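Local coordinates for penicillin-binding protein (Bacillus halodurans, PDB 3TG9) that probably reacts through an active-site serine with penicillin and related beta-lactams, as a penicillin-binding protein of the serine beta-lactamase family, at residues I10-K23 and I309-V323. Numbering follows the deposited sequence.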
loop_
_atom_site.group_PDB
_atom_site.type_symbol
_atom_site.label_atom_id
_atom_site.label_comp_id
_atom_site.label_asym_id
_atom_site.label_seq_id
_atom_site.Cartn_x
_atom_site.Cartn_y
_atom_site.Cartn_z
ATOM N N ILE B 10 2.703 2.250 -31.887
ATOM C CA ILE B 10 1.358 1.885 -31.463
ATOM C C ILE B 10 1.100 2.374 -30.038
ATOM O O ILE B 10 0.096 3.041 -29.761
ATOM C CB ILE B 10 1.133 0.362 -31.558
ATOM C CG1 ILE B 10 1.054 -0.075 -33.027
ATOM C CG2 ILE B 10 -0.137 -0.037 -30.818
ATOM C CD1 ILE B 10 1.289 -1.564 -33.254
ATOM N N MET B 11 2.020 2.054 -29.139
ATOM C CA MET B 11 1.880 2.444 -27.736
ATOM C C MET B 11 1.971 3.952 -27.520
ATOM O O MET B 11 1.255 4.516 -26.686
ATOM C CB MET B 11 2.883 1.682 -26.873
ATOM C CG MET B 11 2.456 0.238 -26.697
ATOM S SD MET B 11 3.586 -0.768 -25.760
ATOM C CE MET B 11 3.365 -0.043 -24.124
ATOM N N GLU B 12 2.833 4.596 -28.298
ATOM C CA GLU B 12 2.994 6.042 -28.239
ATOM C C GLU B 12 1.711 6.728 -28.671
ATOM O O GLU B 12 1.286 7.711 -28.066
ATOM C CB GLU B 12 4.152 6.476 -29.138
ATOM C CG GLU B 12 4.879 7.725 -28.663
ATOM C CD GLU B 12 6.386 7.620 -28.863
ATOM O OE1 GLU B 12 6.831 6.638 -29.502
ATOM O OE2 GLU B 12 7.124 8.509 -28.377
ATOM N N ASP B 13 1.090 6.192 -29.719
ATOM C CA ASP B 13 -0.129 6.772 -30.266
ATOM C C ASP B 13 -1.312 6.588 -29.324
ATOM O O ASP B 13 -2.185 7.458 -29.220
ATOM C CB ASP B 13 -0.433 6.165 -31.639
ATOM C CG ASP B 13 0.564 6.601 -32.703
ATOM O OD1 ASP B 13 0.965 7.787 -32.697
ATOM O OD2 ASP B 13 0.947 5.760 -33.545
ATOM N N TRP B 14 -1.338 5.456 -28.635
ATOM C CA TRP B 14 -2.410 5.191 -27.686
ATOM C C TRP B 14 -2.031 5.603 -26.267
ATOM O O TRP B 14 -2.808 5.406 -25.330
ATOM C CB TRP B 14 -2.817 3.719 -27.739
ATOM C CG TRP B 14 -3.482 3.360 -29.027
ATOM C CD1 TRP B 14 -2.919 2.717 -30.095
ATOM C CD2 TRP B 14 -4.838 3.643 -29.398
ATOM N NE1 TRP B 14 -3.848 2.572 -31.100
ATOM C CE2 TRP B 14 -5.031 3.132 -30.696
ATOM C CE3 TRP B 14 -5.907 4.273 -28.750
ATOM C CZ2 TRP B 14 -6.249 3.232 -31.362
ATOM C CZ3 TRP B 14 -7.118 4.371 -29.413
ATOM C CH2 TRP B 14 -7.279 3.853 -30.706
ATOM N N LYS B 15 -0.844 6.188 -26.124
ATOM C CA LYS B 15 -0.347 6.637 -24.825
ATOM C C LYS B 15 -0.469 5.526 -23.786
ATOM O O LYS B 15 -1.097 5.717 -22.741
ATOM C CB LYS B 15 -1.118 7.871 -24.343
ATOM C CG LYS B 15 -1.355 8.938 -25.398
ATOM C CD LYS B 15 -0.054 9.499 -25.935
ATOM C CE LYS B 15 -0.310 10.467 -27.085
ATOM N NZ LYS B 15 0.963 10.971 -27.682
ATOM N N LEU B 16 0.122 4.370 -24.073
ATOM C CA LEU B 16 -0.006 3.227 -23.178
ATOM C C LEU B 16 1.239 3.022 -22.341
ATOM O O LEU B 16 2.316 2.752 -22.880
ATOM C CB LEU B 16 -0.319 1.938 -23.951
ATOM C CG LEU B 16 -0.584 0.715 -23.059
ATOM C CD1 LEU B 16 -1.904 0.871 -22.324
ATOM C CD2 LEU B 16 -0.586 -0.569 -23.864
ATOM N N SER B 17 1.083 3.142 -21.025
ATOM C CA SER B 17 2.154 2.802 -20.103
ATOM C C SER B 17 2.105 1.313 -19.786
ATOM O O SER B 17 1.177 0.835 -19.124
ATOM C CB SER B 17 2.044 3.616 -18.814
ATOM O OG SER B 17 3.006 3.183 -17.865
ATOM N N GLY B 18 3.094 0.585 -20.277
ATOM C CA GLY B 18 3.213 -0.830 -20.001
ATOM C C GLY B 18 4.217 -1.462 -20.945
ATOM O O GLY B 18 5.157 -0.801 -21.394
ATOM N N THR B 19 4.010 -2.741 -21.242
ATOM C CA THR B 19 4.849 -3.484 -22.174
ATOM C C THR B 19 3.995 -4.351 -23.105
ATOM O O THR B 19 3.198 -5.177 -22.644
ATOM C CB THR B 19 5.834 -4.385 -21.431
ATOM O OG1 THR B 19 6.758 -3.571 -20.695
ATOM C CG2 THR B 19 6.600 -5.273 -22.415
ATOM N N ALA B 20 4.158 -4.154 -24.411
ATOM C CA ALA B 20 3.491 -4.993 -25.408
ATOM C C ALA B 20 4.474 -5.950 -26.070
ATOM O O ALA B 20 5.666 -5.657 -26.164
ATOM C CB ALA B 20 2.797 -4.131 -26.456
ATOM N N LEU B 21 3.974 -7.095 -26.523
ATOM C CA LEU B 21 4.794 -8.088 -27.208
ATOM C C LEU B 21 4.031 -8.709 -28.382
ATOM O O LEU B 21 2.812 -8.911 -28.312
ATOM C CB LEU B 21 5.254 -9.175 -26.229
ATOM C CG LEU B 21 5.959 -10.428 -26.755
ATOM C CD1 LEU B 21 6.767 -11.076 -25.661
ATOM C CD2 LEU B 21 4.967 -11.430 -27.313
ATOM N N MET B 22 4.750 -9.007 -29.461
ATOM C CA MET B 22 4.169 -9.729 -30.601
ATOM C C MET B 22 5.150 -10.745 -31.161
ATOM O O MET B 22 6.303 -10.421 -31.423
ATOM C CB MET B 22 3.773 -8.776 -31.720
ATOM C CG MET B 22 3.907 -9.415 -33.085
ATOM S SD MET B 22 3.828 -8.228 -34.430
ATOM C CE MET B 22 2.068 -8.167 -34.722
ATOM N N LYS B 23 4.692 -11.974 -31.341
ATOM C CA LYS B 23 5.546 -13.006 -31.901
ATOM C C LYS B 23 4.843 -13.741 -33.037
ATOM O O LYS B 23 3.699 -14.184 -32.885
ATOM C CB LYS B 23 5.989 -13.985 -30.819
ATOM C CG LYS B 23 6.380 -15.342 -31.351
ATOM C CD LYS B 23 7.411 -16.012 -30.468
ATOM C CE LYS B 23 7.698 -17.412 -30.948
ATOM N NZ LYS B 23 9.151 -17.704 -30.944
ATOM N N ILE B 309 1.374 -14.721 -31.299
ATOM C CA ILE B 309 1.143 -14.449 -29.878
ATOM C C ILE B 309 1.243 -12.952 -29.672
ATOM O O ILE B 309 2.192 -12.318 -30.137
ATOM C CB ILE B 309 2.184 -15.137 -28.973
ATOM C CG1 ILE B 309 2.075 -16.660 -29.067
ATOM C CG2 ILE B 309 2.008 -14.706 -27.526
ATOM C CD1 ILE B 309 3.196 -17.389 -28.335
ATOM N N VAL B 310 0.244 -12.385 -29.005
ATOM C CA VAL B 310 0.279 -10.982 -28.603
ATOM C C VAL B 310 0.097 -10.890 -27.083
ATOM O O VAL B 310 -0.649 -11.658 -26.481
ATOM C CB VAL B 310 -0.785 -10.127 -29.336
ATOM C CG1 VAL B 310 -0.731 -8.674 -28.868
ATOM C CG2 VAL B 310 -0.575 -10.204 -30.838
ATOM N N VAL B 311 0.830 -9.982 -26.460
ATOM C CA VAL B 311 0.710 -9.763 -25.028
ATOM C C VAL B 311 0.725 -8.269 -24.817
ATOM O O VAL B 311 1.658 -7.599 -25.241
ATOM C CB VAL B 311 1.877 -10.387 -24.241
ATOM C CG1 VAL B 311 1.681 -10.174 -22.757
ATOM C CG2 VAL B 311 2.010 -11.874 -24.555
ATOM N N VAL B 312 -0.317 -7.737 -24.198
ATOM C CA VAL B 312 -0.309 -6.332 -23.808
ATOM C C VAL B 312 -0.501 -6.197 -22.299
ATOM O O VAL B 312 -1.576 -6.485 -21.776
ATOM C CB VAL B 312 -1.375 -5.519 -24.573
ATOM C CG1 VAL B 312 -1.250 -4.049 -24.250
ATOM C CG2 VAL B 312 -1.230 -5.742 -26.082
ATOM N N CYS B 313 0.562 -5.791 -21.603
ATOM C CA CYS B 313 0.500 -5.524 -20.168
ATOM C C CYS B 313 0.523 -4.017 -19.940
ATOM O O CYS B 313 1.283 -3.304 -20.586
ATOM C CB CYS B 313 1.676 -6.179 -19.449
ATOM S SG CYS B 313 1.698 -7.981 -19.470
ATOM N N ALA B 314 -0.324 -3.522 -19.047
ATOM C CA ALA B 314 -0.310 -2.098 -18.721
ATOM C C ALA B 314 -0.550 -1.842 -17.237
ATOM O O ALA B 314 -1.395 -2.499 -16.623
ATOM C CB ALA B 314 -1.325 -1.351 -19.553
ATOM N N ASN B 315 0.194 -0.885 -16.674
ATOM C CA ASN B 315 -0.023 -0.455 -15.292
ATOM C C ASN B 315 -0.870 0.809 -15.224
ATOM O O ASN B 315 -0.604 1.707 -14.438
ATOM C CB ASN B 315 1.297 -0.327 -14.495
ATOM C CG ASN B 315 2.172 0.852 -14.942
ATOM O OD1 ASN B 315 2.310 1.128 -16.142
ATOM N ND2 ASN B 315 2.792 1.540 -13.966
ATOM N N GLN B 316 -1.878 0.865 -16.089
ATOM C CA GLN B 316 -2.930 1.875 -16.022
ATOM C C GLN B 316 -4.270 1.183 -16.252
ATOM O O GLN B 316 -4.317 0.002 -16.615
ATOM C CB GLN B 316 -2.718 2.964 -17.067
ATOM C CG GLN B 316 -2.842 2.464 -18.493
ATOM C CD GLN B 316 -2.573 3.551 -19.521
ATOM O OE1 GLN B 316 -1.424 3.912 -19.777
ATOM N NE2 GLN B 316 -3.639 4.066 -20.131
ATOM N N SER B 317 -5.355 1.915 -16.046
ATOM C CA SER B 317 -6.687 1.312 -16.004
ATOM C C SER B 317 -7.273 0.848 -17.355
ATOM O O SER B 317 -8.003 -0.138 -17.400
ATOM C CB SER B 317 -7.655 2.241 -15.267
ATOM O OG SER B 317 -7.332 2.305 -13.883
ATOM N N SER B 318 -6.961 1.542 -18.448
ATOM C CA SER B 318 -7.463 1.135 -19.757
ATOM C C SER B 318 -6.470 1.418 -20.880
ATOM O O SER B 318 -5.517 2.173 -20.703
ATOM C CB SER B 318 -8.799 1.817 -20.056
ATOM O OG SER B 318 -8.682 3.217 -19.899
ATOM N N GLY B 319 -6.695 0.796 -22.034
ATOM C CA GLY B 319 -5.873 1.048 -23.206
ATOM C C GLY B 319 -5.288 -0.181 -23.880
ATOM O O GLY B 319 -4.981 -0.147 -25.073
ATOM N N ALA B 320 -5.115 -1.266 -23.129
ATOM C CA ALA B 320 -4.486 -2.464 -23.675
ATOM C C ALA B 320 -5.267 -3.031 -24.866
ATOM O O ALA B 320 -4.692 -3.650 -25.754
ATOM C CB ALA B 320 -4.321 -3.517 -22.602
ATOM N N TYR B 321 -6.573 -2.819 -24.881
ATOM C CA TYR B 321 -7.394 -3.354 -25.951
ATOM C C TYR B 321 -7.109 -2.661 -27.277
ATOM O O TYR B 321 -6.874 -3.313 -28.289
ATOM C CB TYR B 321 -8.868 -3.204 -25.620
ATOM C CG TYR B 321 -9.747 -3.538 -26.793
ATOM C CD1 TYR B 321 -10.362 -2.537 -27.532
ATOM C CD2 TYR B 321 -9.944 -4.856 -27.177
ATOM C CE1 TYR B 321 -11.160 -2.840 -28.614
ATOM C CE2 TYR B 321 -10.743 -5.172 -28.256
ATOM C CZ TYR B 321 -11.350 -4.160 -28.971
ATOM O OH TYR B 321 -12.152 -4.471 -30.046
ATOM N N ASP B 322 -7.143 -1.334 -27.262
ATOM C CA ASP B 322 -6.861 -0.545 -28.452
ATOM C C ASP B 322 -5.473 -0.843 -28.996
ATOM O O ASP B 322 -5.263 -0.852 -30.205
ATOM C CB ASP B 322 -6.997 0.943 -28.150
ATOM C CG ASP B 322 -8.345 1.290 -27.567
ATOM O OD1 ASP B 322 -9.351 1.180 -28.299
ATOM O OD2 ASP B 322 -8.398 1.664 -26.373
ATOM N N VAL B 323 -4.525 -1.093 -28.101
ATOM C CA VAL B 323 -3.175 -1.452 -28.523
ATOM C C VAL B 323 -3.173 -2.872 -29.069
ATOM O O VAL B 323 -2.466 -3.177 -30.031
ATOM C CB VAL B 323 -2.150 -1.286 -27.377
ATOM C CG1 VAL B 323 -0.819 -1.963 -27.713
ATOM C CG2 VAL B 323 -1.940 0.187 -27.082
#
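Thr19, Leu21 and Lys23 pair with Cys313, Val311 and Ile309 where the first and last strands of the beta-lactamase-type fold meet side by side, the antiparallel junction that brings the two chain termini together. Each pair exchanges two backbone hydrogen bonds, for instance Leu21 N to Val311 O at 2.7 Å. Gly18 comes close to Ala314, CA to CA 4.0 Å, and its CA makes a CA-H...O contact with Cys313 O at 3.2 Å.

Past the strand ends one backbone bond remains, Asn315 N to Ser17 O, and side chains take up the rest. Gln316 OE1 accepts Ser17 N at 2.9 Å in a nearly straight bond (172°), while Ser17 OG gives its proton to a lone pair of Asn315 OD1 at 2.8 Å, in the carbonyl plane. The same OD1 also takes Asn45 ND2, and Asn315 ND2 reaches the carbonyls of Leu203 and Phe36, so this amide is held at both ends.

On the face bearing Ala20, Val312 and Ala314, the end of helix 7-13 and the turn after it pack against the start of helix 320-330. Leu16, with CG anti to its own N (chi1 -175°), wedges between strand and helix: CD1 meets Ala314 CB at 3.6 Å and lies near the N-cap residue Gly319, while CD2 touches Val312 CG1 and Val323 CG2. The other methyl of Val323, CG1, lies 3.7 Å from Ile10 CG2. At the margin, Asp322 CB sits over one face of the Trp14 six-membered ring in a CH-pi contact.

On this face Met22 and Val310 pack against Ile327 of helix 320-330; on the opposite face Thr19, Lys23, Ile309 and Val311 meet helix 234-245, while strands 30-34 and 296-303 flank the pair.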